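Local atomic coordinates of escJ (Escherichia coli, PDB entry 1YJ7), a protein that probably builds, as a lipoprotein of the YscJ family, the membrane-associated platform on which the type III secretion system of enteropathogenic E. coli assembles. Residues D46-R49 against A50-L54. The protein carries 3 engineered substitutions. Residues are numbered along the deposited sequence; the frame is centred on the assembly and turned at random.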
ATOM      1  N   ASP D  46      25.861 -12.787  10.976  1.00 21.80           N
ATOM      2  CA  ASP D  46      24.752 -12.694  11.924  1.00 21.35           C
ATOM      3  C   ASP D  46      23.625 -11.748  11.471  1.00 20.40           C
ATOM      4  O   ASP D  46      22.637 -11.585  12.183  1.00 20.16           O
ATOM      5  CB  ASP D  46      25.266 -12.166  13.271  1.00 20.90           C
ATOM      6  CG  ASP D  46      26.129 -13.172  14.022  1.00 24.33           C
ATOM      7  OD1 ASP D  46      25.986 -14.400  13.826  1.00 25.99           O
ATOM      8  OD2 ASP D  46      26.968 -12.801  14.870  1.00 29.04           O
ATOM      9  N   PHE D  47      23.771 -11.103  10.321  1.00 19.62           N
ATOM     10  CA  PHE D  47      22.784 -10.105   9.894  1.00 18.66           C
ATOM     11  C   PHE D  47      21.359 -10.640   9.799  1.00 18.78           C
ATOM     12  O   PHE D  47      20.416 -10.020  10.325  1.00 17.88           O
ATOM     13  CB  PHE D  47      23.185  -9.478   8.550  1.00 18.34           C
ATOM     14  CG  PHE D  47      22.254  -8.399   8.107  1.00 17.31           C
ATOM     15  CD1 PHE D  47      22.358  -7.126   8.611  1.00 17.77           C
ATOM     16  CD2 PHE D  47      21.220  -8.682   7.230  1.00 18.28           C
ATOM     17  CE1 PHE D  47      21.484  -6.115   8.202  1.00 18.86           C
ATOM     18  CE2 PHE D  47      20.354  -7.702   6.833  1.00 18.20           C
ATOM     19  CZ  PHE D  47      20.478  -6.418   7.318  1.00 18.44           C
ATOM     20  N   VAL D  48      21.171 -11.769   9.118  1.00 18.22           N
ATOM     21  CA  VAL D  48      19.813 -12.299   8.946  1.00 18.53           C
ATOM     22  C   VAL D  48      19.195 -12.663  10.291  1.00 18.45           C
ATOM     23  O   VAL D  48      18.050 -12.331  10.558  1.00 18.66           O
ATOM     24  CB  VAL D  48      19.773 -13.512   7.988  1.00 19.15           C
ATOM     25  CG1 VAL D  48      18.402 -14.171   7.993  1.00 19.37           C
ATOM     26  CG2 VAL D  48      20.156 -13.064   6.581  1.00 18.98           C
ATOM     27  N   ARG D  49      19.972 -13.323  11.140  1.00 18.29           N
ATOM     28  CA  ARG D  49      19.507 -13.708  12.460  1.00 18.91           C
ATOM     29  C   ARG D  49      19.145 -12.468  13.280  1.00 17.59           C
ATOM     30  O   ARG D  49      18.126 -12.457  13.967  1.00 17.77           O
ATOM     31  CB  ARG D  49      20.573 -14.552  13.165  1.00 19.81           C
ATOM     32  CG  ARG D  49      20.135 -15.173  14.474  1.00 23.01           C
ATOM     33  CD  ARG D  49      21.004 -16.364  14.878  1.00 25.97           C
ATOM     34  NE  ARG D  49      22.410 -15.977  15.058  1.00 29.26           N
ATOM     35  CZ  ARG D  49      23.022 -15.838  16.238  1.00 32.15           C
ATOM     36  NH1 ARG D  49      22.374 -16.035  17.376  1.00 33.22           N
ATOM     37  NH2 ARG D  49      24.298 -15.481  16.277  1.00 33.04           N
ATOM     38  N   ALA D  50      19.957 -11.424  13.175  1.00 16.64           N
ATOM     39  CA  ALA D  50      19.718 -10.185  13.914  1.00 16.37           C
ATOM     40  C   ALA D  50      18.413  -9.512  13.496  1.00 16.25           C
ATOM     41  O   ALA D  50      17.637  -9.091  14.330  1.00 15.75           O
ATOM     42  CB  ALA D  50      20.872  -9.226  13.751  1.00 16.41           C
ATOM     43  N   ILE D  51      18.194  -9.396  12.197  1.00 15.80           N
ATOM     44  CA  ILE D  51      16.978  -8.797  11.694  1.00 15.84           C
ATOM     45  C   ILE D  51      15.738  -9.619  12.087  1.00 15.87           C
ATOM     46  O   ILE D  51      14.678  -9.042  12.391  1.00 15.96           O
ATOM     47  CB  ILE D  51      17.106  -8.600  10.158  1.00 16.08           C
ATOM     48  CG1 ILE D  51      18.192  -7.550   9.868  1.00 16.70           C
ATOM     49  CG2 ILE D  51      15.772  -8.162   9.546  1.00 16.88           C
ATOM     50  CD1 ILE D  51      17.997  -6.204  10.527  1.00 18.89           C
ATOM     51  N   THR D  52      15.861 -10.941  12.100  1.00 15.65           N
ATOM     52  CA  THR D  52      14.741 -11.807  12.504  1.00 15.99           C
ATOM     53  C   THR D  52      14.376 -11.524  13.967  1.00 16.05           C
ATOM     54  O   THR D  52      13.209 -11.320  14.299  1.00 15.84           O
ATOM     55  CB  THR D  52      15.082 -13.288  12.312  1.00 16.70           C
ATOM     56  OG1 THR D  52      15.327 -13.556  10.916  1.00 18.70           O
ATOM     57  CG2 THR D  52      13.889 -14.197  12.692  1.00 18.87           C
ATOM     58  N   ILE D  53      15.390 -11.495  14.821  1.00 15.58           N
ATOM     59  CA  ILE D  53      15.195 -11.235  16.246  1.00 15.48           C
ATOM     60  C   ILE D  53      14.597  -9.857  16.461  1.00 15.28           C
ATOM     61  O   ILE D  53      13.636  -9.708  17.216  1.00 15.69           O
ATOM     62  CB  ILE D  53      16.546 -11.385  17.032  1.00 15.46           C
ATOM     63  CG1 ILE D  53      16.964 -12.847  17.077  1.00 16.79           C
ATOM     64  CG2 ILE D  53      16.395 -10.843  18.486  1.00 15.75           C
ATOM     65  CD1 ILE D  53      18.430 -13.063  17.421  1.00 17.64           C
ATOM     66  N   LEU D  54      15.126  -8.838  15.782  1.00 15.49           N
ATOM     67  CA  LEU D  54      14.575  -7.501  15.954  1.00 16.03           C
ATOM     68  C   LEU D  54      13.141  -7.421  15.429  1.00 16.11           C
ATOM     69  O   LEU D  54      12.265  -6.866  16.088  1.00 16.01           O
ATOM     70  CB  LEU D  54      15.429  -6.460  15.284  1.00 15.66           C
ATOM     71  CG  LEU D  54      16.826  -6.320  15.883  1.00 16.21           C
ATOM     72  CD1 LEU D  54      17.622  -5.322  15.059  1.00 18.09           C
ATOM     73  CD2 LEU D  54      16.784  -5.920  17.354  1.00 16.43           C
TER
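Ala50 N donates to Asp46 O (2.9 Å), an i to i+4 bond in the first turn of the amphipathic helix 47-56, which packs beside helix 11-23 in the small alpha+beta domain built on the antiparallel sheet of strands 3-9, 38-42 and 28-32. The methyl of Ala50 is buried against Leu21 of helix 11-23. Ile51 repeats the backbone bond to Phe47 O and adds a CH-pi contact: its CG1 sits over one face of the Phe47 ring, 3.8 Å from the centroid and displaced toward the rim near CZ. Phe47 CG stands anti to its own N (chi1 -177°), beside the carbonyl carbon, which turns the ring toward Ile51 CG1; both side chains also touch Leu5 of strand 3-9, and Gln18 and Asn15 of a second subunit pack on Phe47 and Ile51 respectively. At Thr52, N and OG1 both donate to Val48 O, each at 3.0 Å, from opposite faces of the carbonyl plane, so the hydroxyl of this exposed residue is tied back to its own helix. Ile53 N bonds to Arg49 O, and Ile53 CD1 lies alongside Arg49 CG at 4.0 Å. Beyond that aliphatic part the Arg49 chain bends at chi3 (61°), and Arg49 NH2 donates to its stronger partner, Asp25 O in the loop after helix 11-23. In the salt bridge one turn back, Asp46 OD1 lies in the guanidinium plane, at its edge, 3.2 Å from Arg49 NH2, which meets that oxygen from above the carboxylate plane.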